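Side-chain contacts in dephospho-CoA kinase (PDB 4ZO4), which probably catalyses the last step of coenzyme A synthesis, the ATP-dependent phosphorylation of the 3'-hydroxyl of dephospho-coenzyme A: residues 19-24 with 134-139; 177-182 with 186-191; 26-31 with 194-199. All blocks are in the same frame, centred on the assembly; numbering follows the deposited sequence.

Overall arrangement
Two helices, 15-27 and 185-200, lie against the parallel sheet of a P-loop kinase. Interaction 1 sets the first helix on strand 132-136 and interaction 2 sets the last helix on strand 177-179; the centres of interactions 1 and 2 are about 7 Å apart. Interaction 3 joins the turn that ends helix 15-27 to helix 185-200, its centre about 12 Å from that of interaction 1. Interactions 1 and 3 meet where Phe21 CZ lies 3.6 Å from Ile196 CG1; interactions 2 and 3 meet through Ile179 CD1 and Val195 CG2, 3.9 Å apart. Ser19 and Thr20, predicted to bind ATP, open segment 19-24, and Phe188 of interaction 2 reaches Thr20.

Interaction 1 of 3, residues 19-24 with 134-139; sequences STFIEI and IVIYTP
Phe21 is the residue of 19-24 that carries the contact with 134-139, meeting two isoleucines, Ile134 and Ile136, at the two ends of its side chain. At the root, the CB of Phe21 lies 3.5 Å from Ile136 CD1, and the same methyl is 4.1 Å from the ring carbon CG of Phe21. At the far end, Phe21 CZ rests against Ile134 CD1 at 3.9 Å. The angles of approach differ. The long axis of Phe21 stands at about a right angle to Ile134, whereas its meeting with Ile136 is more slanted. In both cases the ring takes the isoleucine methyl obliquely.

Conformation explains how one residue can span both partners. The ring of Phe21 is swung anti to its own backbone N (chi1 -179°), which carries CZ away from the helix and along the strand toward Ile134. In Ile134 the CG1 branch continues nearly straight to CD1 (chi2 176°), and in both isoleucines it is CD1, the last atom of the longer branch, that does the touching. Ile134 and Ile136 can both serve because they are two apart on one strand and emerge on the same face of the sheet, while Val135 between them is turned to the other face. All three touching residues are buried, and the contact is wholly apolar.

The example illustrates how a P-loop helix is seated: Ser19 and Thr20, at the start of this segment, belong to the predicted ATP site, and Phe21 directly follows them. Around it, Phe21 also packs edge-to-face with Phe115 of strand 114-117, touches Val10 of strand 7-12, and meets Cys192 of helix 185-200, which lies alongside.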
# COMPACT_ATOMS: atom_id res chain seq x y z
N SER A 19 -29.18 4.76 2.56
CA SER A 19 -29.94 5.78 3.30
C SER A 19 -31.44 5.54 3.18
O SER A 19 -32.21 5.86 4.09
CB SER A 19 -29.62 7.16 2.77
OG SER A 19 -29.87 7.19 1.38
N THR A 20 -31.85 5.01 2.03
CA THR A 20 -33.23 4.62 1.83
C THR A 20 -33.60 3.43 2.73
O THR A 20 -34.63 3.48 3.41
CB THR A 20 -33.49 4.26 0.36
OG1 THR A 20 -33.57 5.47 -0.42
CG2 THR A 20 -34.79 3.47 0.22
N PHE A 21 -32.77 2.38 2.75
CA PHE A 21 -33.02 1.24 3.64
C PHE A 21 -33.09 1.68 5.08
O PHE A 21 -33.76 1.05 5.89
CB PHE A 21 -31.94 0.19 3.54
CG PHE A 21 -32.18 -1.00 4.42
CD1 PHE A 21 -32.66 -2.18 3.89
CD2 PHE A 21 -31.93 -0.94 5.77
CE1 PHE A 21 -32.90 -3.27 4.71
CE2 PHE A 21 -32.16 -2.03 6.59
CZ PHE A 21 -32.64 -3.20 6.06
N ILE A 22 -32.40 2.77 5.39
CA ILE A 22 -32.44 3.36 6.75
C ILE A 22 -33.65 4.27 6.99
O ILE A 22 -34.23 4.25 8.08
CB ILE A 22 -31.12 4.11 7.04
CG1 ILE A 22 -29.98 3.08 7.21
CG2 ILE A 22 -31.26 5.02 8.27
CD1 ILE A 22 -30.10 2.19 8.44
N GLU A 23 -34.04 5.05 5.98
CA GLU A 23 -35.24 5.85 6.08
C GLU A 23 -36.45 4.95 6.34
O GLU A 23 -37.27 5.24 7.20
CB GLU A 23 -35.46 6.67 4.80
CG GLU A 23 -36.85 7.27 4.70
CD GLU A 23 -37.25 8.00 5.98
OE1 GLU A 23 -36.58 8.99 6.34
OE2 GLU A 23 -38.23 7.57 6.64
N ILE A 24 -36.52 3.85 5.61
CA ILE A 24 -37.58 2.86 5.77
C ILE A 24 -37.48 2.10 7.11
O ILE A 24 -38.48 1.83 7.75
CB ILE A 24 -37.59 1.91 4.55
CG1 ILE A 24 -38.04 2.68 3.29
CG2 ILE A 24 -38.46 0.68 4.80
CD1 ILE A 24 -37.55 2.14 1.96
N ILE A 134 -25.77 -6.65 5.74
CA ILE A 134 -26.79 -6.44 4.71
C ILE A 134 -26.21 -5.54 3.64
O ILE A 134 -25.96 -4.35 3.87
CB ILE A 134 -28.04 -5.71 5.29
CG1 ILE A 134 -28.79 -6.60 6.29
CG2 ILE A 134 -29.01 -5.25 4.19
CD1 ILE A 134 -29.97 -5.89 6.94
N VAL A 135 -25.98 -6.09 2.46
CA VAL A 135 -25.44 -5.29 1.40
C VAL A 135 -26.53 -5.01 0.38
O VAL A 135 -27.15 -5.93 -0.16
CB VAL A 135 -24.25 -5.96 0.71
CG1 VAL A 135 -23.69 -5.02 -0.36
CG2 VAL A 135 -23.17 -6.32 1.72
N ILE A 136 -26.74 -3.73 0.13
CA ILE A 136 -27.57 -3.31 -0.97
C ILE A 136 -26.70 -3.09 -2.19
O ILE A 136 -25.87 -2.17 -2.24
CB ILE A 136 -28.33 -2.03 -0.65
CG1 ILE A 136 -29.14 -2.25 0.63
CG2 ILE A 136 -29.25 -1.71 -1.81
CD1 ILE A 136 -29.53 -0.99 1.34
N TYR A 137 -26.92 -3.96 -3.17
CA TYR A 137 -26.09 -4.12 -4.32
C TYR A 137 -26.81 -3.67 -5.59
O TYR A 137 -27.98 -4.03 -5.81
CB TYR A 137 -25.76 -5.60 -4.45
CG TYR A 137 -24.84 -5.95 -5.59
CD1 TYR A 137 -23.72 -5.16 -5.89
CD2 TYR A 137 -25.04 -7.11 -6.32
CE1 TYR A 137 -22.85 -5.51 -6.90
CE2 TYR A 137 -24.17 -7.48 -7.34
CZ TYR A 137 -23.08 -6.66 -7.62
OH TYR A 137 -22.21 -6.99 -8.63
N THR A 138 -26.11 -2.88 -6.41
CA THR A 138 -26.54 -2.54 -7.77
C THR A 138 -25.52 -3.05 -8.82
O THR A 138 -24.52 -2.42 -9.07
CB THR A 138 -26.67 -1.02 -7.89
OG1 THR A 138 -27.41 -0.51 -6.76
CG2 THR A 138 -27.37 -0.67 -9.18
N PRO A 139 -25.78 -4.21 -9.45
CA PRO A 139 -24.81 -4.75 -10.41
C PRO A 139 -24.38 -3.72 -11.45
O PRO A 139 -25.14 -2.80 -11.75
CB PRO A 139 -25.58 -5.86 -11.13
CG PRO A 139 -26.77 -6.15 -10.29
CD PRO A 139 -27.07 -4.91 -9.50

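Interaction 2 of 3, residues 177-182 with 186-191; sequences FIIKNT and ADFRQE
Asn181 and Phe188 meet across the turn of a beta-loop-alpha unit, the last of the P-loop NTPase sheet, in which strand 177-179 ends and helix 185-200 folds back. The amide of Asn181 lies over one face of the Phe188 ring, with CG 3.9 Å above the plane and displaced toward the rim. It does not lie flat there: the amide and ring planes are inclined by 33°. The amide oxygen, Asn181 OD1, sits over the CB-CG bond of Phe188, 3.4 Å from both atoms, rather than over the ring itself.

Phe188 holds its ring anti to the backbone N (chi1 167°), and this sends it off the helix toward the strand. Beyond Asn181 the ring meets Ile179, whose CG2 methyl comes to the ring edge in its plane, 4.0 Å from Phe188 CE1. The pair of side chains stands roughly at right angles, a methyl against an edge where the amide takes a face. The amide has a second hold, since Asn181 ND2 forms a weak hydrogen bond to Thr138 OG1. Phe188 also touches Thr20 of the predicted ATP site.

One helical turn on, Glu191 runs past Ile179 in the opposite direction. Its chain bends at chi2 (60°), leading the carboxylate away and leaving Glu191 CG against Ile179 CG2 at 3.7 Å.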
# COMPACT_ATOMS: atom_id res chain seq x y z
N PHE A 177 -26.59 -11.11 3.70
CA PHE A 177 -27.83 -10.81 3.01
C PHE A 177 -27.61 -9.71 1.98
O PHE A 177 -27.21 -8.61 2.31
CB PHE A 177 -28.89 -10.35 4.02
CG PHE A 177 -29.04 -11.26 5.21
CD1 PHE A 177 -29.23 -12.64 5.03
CD2 PHE A 177 -29.04 -10.75 6.50
CE1 PHE A 177 -29.38 -13.49 6.12
CE2 PHE A 177 -29.20 -11.60 7.60
CZ PHE A 177 -29.36 -12.97 7.41
N ILE A 178 -27.90 -10.04 0.73
CA ILE A 178 -27.77 -9.14 -0.39
C ILE A 178 -29.15 -8.76 -0.89
O ILE A 178 -29.90 -9.62 -1.33
CB ILE A 178 -27.03 -9.82 -1.58
CG1 ILE A 178 -25.65 -10.34 -1.14
CG2 ILE A 178 -26.88 -8.85 -2.76
CD1 ILE A 178 -24.80 -10.93 -2.25
N ILE A 179 -29.46 -7.48 -0.86
CA ILE A 179 -30.65 -6.93 -1.47
C ILE A 179 -30.31 -6.32 -2.82
O ILE A 179 -29.69 -5.26 -2.87
CB ILE A 179 -31.21 -5.82 -0.58
CG1 ILE A 179 -31.69 -6.43 0.75
CG2 ILE A 179 -32.31 -5.03 -1.29
CD1 ILE A 179 -32.23 -5.41 1.73
N LYS A 180 -30.69 -7.00 -3.90
CA LYS A 180 -30.54 -6.50 -5.29
C LYS A 180 -31.16 -5.11 -5.38
O LYS A 180 -31.82 -4.67 -4.45
CB LYS A 180 -31.24 -7.45 -6.28
CG LYS A 180 -30.44 -7.91 -7.48
CD LYS A 180 -29.07 -8.47 -7.09
CE LYS A 180 -28.77 -9.82 -7.73
NZ LYS A 180 -29.30 -10.94 -6.89
N ASN A 181 -30.91 -4.38 -6.46
CA ASN A 181 -31.37 -3.00 -6.58
C ASN A 181 -31.26 -2.56 -8.02
O ASN A 181 -30.71 -1.51 -8.34
CB ASN A 181 -30.54 -2.07 -5.69
CG ASN A 181 -31.04 -0.64 -5.71
OD1 ASN A 181 -32.20 -0.39 -6.02
ND2 ASN A 181 -30.17 0.31 -5.36
N THR A 182 -31.79 -3.40 -8.90
CA THR A 182 -31.63 -3.22 -10.32
C THR A 182 -32.80 -2.47 -10.91
O THR A 182 -32.65 -1.75 -11.89
CB THR A 182 -31.51 -4.57 -11.03
OG1 THR A 182 -30.32 -5.24 -10.56
CG2 THR A 182 -31.40 -4.38 -12.53
N ALA A 186 -39.38 2.37 -6.56
CA ALA A 186 -40.54 1.84 -5.87
C ALA A 186 -40.33 0.40 -5.47
O ALA A 186 -40.56 0.01 -4.32
CB ALA A 186 -41.75 1.95 -6.79
N ASP A 187 -39.88 -0.38 -6.44
CA ASP A 187 -39.61 -1.79 -6.25
C ASP A 187 -38.51 -1.99 -5.20
O ASP A 187 -38.58 -2.90 -4.37
CB ASP A 187 -39.22 -2.40 -7.58
CG ASP A 187 -39.23 -3.91 -7.57
OD1 ASP A 187 -40.33 -4.46 -7.37
OD2 ASP A 187 -38.16 -4.54 -7.80
N PHE A 188 -37.48 -1.15 -5.23
CA PHE A 188 -36.42 -1.26 -4.25
C PHE A 188 -36.97 -1.06 -2.85
O PHE A 188 -36.65 -1.84 -1.94
CB PHE A 188 -35.29 -0.26 -4.52
CG PHE A 188 -34.33 -0.12 -3.39
CD1 PHE A 188 -33.68 -1.24 -2.87
CD2 PHE A 188 -34.05 1.14 -2.84
CE1 PHE A 188 -32.78 -1.12 -1.81
CE2 PHE A 188 -33.17 1.26 -1.78
CZ PHE A 188 -32.53 0.13 -1.26
N ARG A 189 -37.81 -0.04 -2.68
CA ARG A 189 -38.40 0.26 -1.37
C ARG A 189 -39.22 -0.90 -0.82
O ARG A 189 -39.25 -1.11 0.39
CB ARG A 189 -39.34 1.49 -1.42
CG ARG A 189 -38.77 2.73 -2.10
CD ARG A 189 -39.53 4.00 -1.75
NE ARG A 189 -39.07 5.09 -2.61
CZ ARG A 189 -38.82 6.34 -2.23
NH1 ARG A 189 -38.97 6.73 -0.97
NH2 ARG A 189 -38.38 7.22 -3.13
N GLN A 190 -39.93 -1.62 -1.68
CA GLN A 190 -40.76 -2.72 -1.23
C GLN A 190 -39.87 -3.78 -0.61
O GLN A 190 -40.17 -4.30 0.49
CB GLN A 190 -41.57 -3.35 -2.38
CG GLN A 190 -42.81 -4.12 -1.92
CD GLN A 190 -43.23 -5.21 -2.90
OE1 GLN A 190 -44.31 -5.16 -3.49
NE2 GLN A 190 -42.37 -6.20 -3.06
N GLU A 191 -38.76 -4.06 -1.31
CA GLU A 191 -37.83 -5.11 -0.92
C GLU A 191 -37.28 -4.85 0.48
O GLU A 191 -37.17 -5.77 1.29
CB GLU A 191 -36.69 -5.27 -1.94
CG GLU A 191 -35.70 -6.40 -1.64
CD GLU A 191 -36.32 -7.79 -1.59
OE1 GLU A 191 -37.14 -8.10 -2.48
OE2 GLU A 191 -35.99 -8.58 -0.67

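Interaction 3 of 3, residues 26-31 with 194-199; sequences NSLGFK and KVIQEI
Asn26 ND2 makes weak hydrogen bonds to Phe30 O, at 3.4 Å, and to Ser32 OG, and so spans the turn that presents Phe30, whose ring packs on Ile196 of the last helix.

Across the contact, a single methyl does the work. Ile196 CG2 lies 3.7 Å from Leu28 CD1 and equally 3.7 Å from Phe30 CE2, with Phe30 CD2 a little farther at 3.9 Å. Seen from that methyl, the leucine and phenyl carbons lie about 90° apart, so Ile196 fits into the angle between two side chains. Leu28 meets it at a slant; Phe30 and Ile196 lie side by side, pointing opposite ways, and the ring takes the methyl obliquely.

The two arms are brought together by the way helix 15-27 ends. Gly29 closes it with a Schellman motif: its phi is positive (91°), a value that favours glycine, and its N bonds to Asn26 O. The chain then turns into the sheet of this P-loop fold, leaving Leu28 before the glycine and Phe30 after it both directed at helix 185-200. Lys112 NZ is hydrogen-bonded to Gly29 O and forms a cation-pi contact with the Phe30 ring, which also reaches Ser200 farther along the helix.

In Ile196 the CG2 branch is anti to the backbone N, and CG1 occupies the site beside that nitrogen (chi1 -71°). The two branches thus divide the labour, CG2 facing the helix end and the longer one carrying CD1 to Ile24.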
# COMPACT_ATOMS: atom_id res chain seq x y z
N ASN A 26 -36.29 3.24 9.94
CA ASN A 26 -36.69 4.17 10.97
C ASN A 26 -38.19 4.26 11.03
O ASN A 26 -38.80 4.10 12.09
CB ASN A 26 -36.14 5.58 10.70
CG ASN A 26 -34.69 5.75 11.11
OD1 ASN A 26 -34.06 6.72 10.72
ND2 ASN A 26 -34.16 4.81 11.89
N SER A 27 -38.78 4.52 9.87
CA SER A 27 -40.23 4.71 9.81
C SER A 27 -40.89 3.46 10.39
O SER A 27 -41.69 3.57 11.30
CB SER A 27 -40.69 5.05 8.39
OG SER A 27 -40.40 4.01 7.48
N LEU A 28 -40.47 2.28 9.97
CA LEU A 28 -40.95 1.02 10.57
C LEU A 28 -40.60 0.82 12.07
O LEU A 28 -40.95 -0.21 12.66
CB LEU A 28 -40.45 -0.17 9.76
CG LEU A 28 -40.97 -0.27 8.31
CD1 LEU A 28 -40.59 -1.63 7.73
CD2 LEU A 28 -42.48 -0.04 8.18
N GLY A 29 -39.90 1.79 12.65
CA GLY A 29 -39.69 1.87 14.10
C GLY A 29 -38.45 1.18 14.65
O GLY A 29 -38.35 0.99 15.86
N PHE A 30 -37.50 0.81 13.79
CA PHE A 30 -36.28 0.15 14.28
C PHE A 30 -35.15 1.14 14.45
O PHE A 30 -35.06 2.12 13.70
CB PHE A 30 -35.86 -0.96 13.34
CG PHE A 30 -36.82 -2.12 13.30
CD1 PHE A 30 -36.61 -3.23 14.12
CD2 PHE A 30 -37.92 -2.10 12.46
CE1 PHE A 30 -37.48 -4.30 14.10
CE2 PHE A 30 -38.81 -3.18 12.43
CZ PHE A 30 -38.58 -4.28 13.25
N LYS A 31 -34.30 0.88 15.45
CA LYS A 31 -33.16 1.75 15.81
C LYS A 31 -31.98 1.64 14.84
O LYS A 31 -31.52 0.54 14.56
CB LYS A 31 -32.62 1.39 17.21
CG LYS A 31 -33.61 1.49 18.36
CD LYS A 31 -33.72 2.92 18.90
CE LYS A 31 -34.15 2.95 20.36
NZ LYS A 31 -34.03 4.30 20.97
N LYS A 194 -39.84 -6.05 2.87
CA LYS A 194 -39.86 -7.51 2.95
C LYS A 194 -38.73 -8.05 3.86
O LYS A 194 -38.97 -8.92 4.70
CB LYS A 194 -39.77 -8.13 1.55
CG LYS A 194 -39.69 -9.66 1.50
CD LYS A 194 -39.30 -10.14 0.10
CE LYS A 194 -38.90 -11.62 0.06
NZ LYS A 194 -38.09 -11.98 -1.16
N VAL A 195 -37.52 -7.52 3.72
CA VAL A 195 -36.38 -7.97 4.54
C VAL A 195 -36.55 -7.51 5.99
O VAL A 195 -36.42 -8.31 6.90
CB VAL A 195 -35.02 -7.47 3.97
CG1 VAL A 195 -33.93 -7.45 5.04
CG2 VAL A 195 -34.58 -8.35 2.80
N ILE A 196 -36.83 -6.23 6.19
CA ILE A 196 -37.02 -5.71 7.53
C ILE A 196 -38.11 -6.44 8.29
O ILE A 196 -37.97 -6.67 9.48
CB ILE A 196 -37.35 -4.22 7.53
CG1 ILE A 196 -36.10 -3.41 7.13
CG2 ILE A 196 -37.82 -3.79 8.92
CD1 ILE A 196 -36.37 -1.98 6.69
N GLN A 197 -39.19 -6.79 7.61
CA GLN A 197 -40.20 -7.69 8.16
C GLN A 197 -39.60 -9.04 8.54
O GLN A 197 -39.76 -9.48 9.66
CB GLN A 197 -41.32 -7.93 7.16
CG GLN A 197 -42.30 -6.78 6.96
CD GLN A 197 -43.50 -7.20 6.11
OE1 GLN A 197 -43.37 -7.61 4.93
NE2 GLN A 197 -44.68 -7.10 6.71
N GLU A 198 -38.92 -9.69 7.60
CA GLU A 198 -38.37 -11.03 7.84
C GLU A 198 -37.46 -11.04 9.05
O GLU A 198 -37.42 -11.99 9.82
CB GLU A 198 -37.59 -11.52 6.62
CG GLU A 198 -38.43 -11.93 5.43
CD GLU A 198 -38.99 -13.34 5.54
OE1 GLU A 198 -38.64 -14.16 4.65
OE2 GLU A 198 -39.76 -13.63 6.50
N ILE A 199 -36.71 -9.96 9.19
CA ILE A 199 -35.94 -9.70 10.37
C ILE A 199 -36.84 -9.44 11.58
O ILE A 199 -36.57 -9.98 12.66
CB ILE A 199 -35.02 -8.49 10.13
CG1 ILE A 199 -33.77 -8.92 9.36
CG2 ILE A 199 -34.64 -7.82 11.45
CD1 ILE A 199 -32.92 -7.76 8.87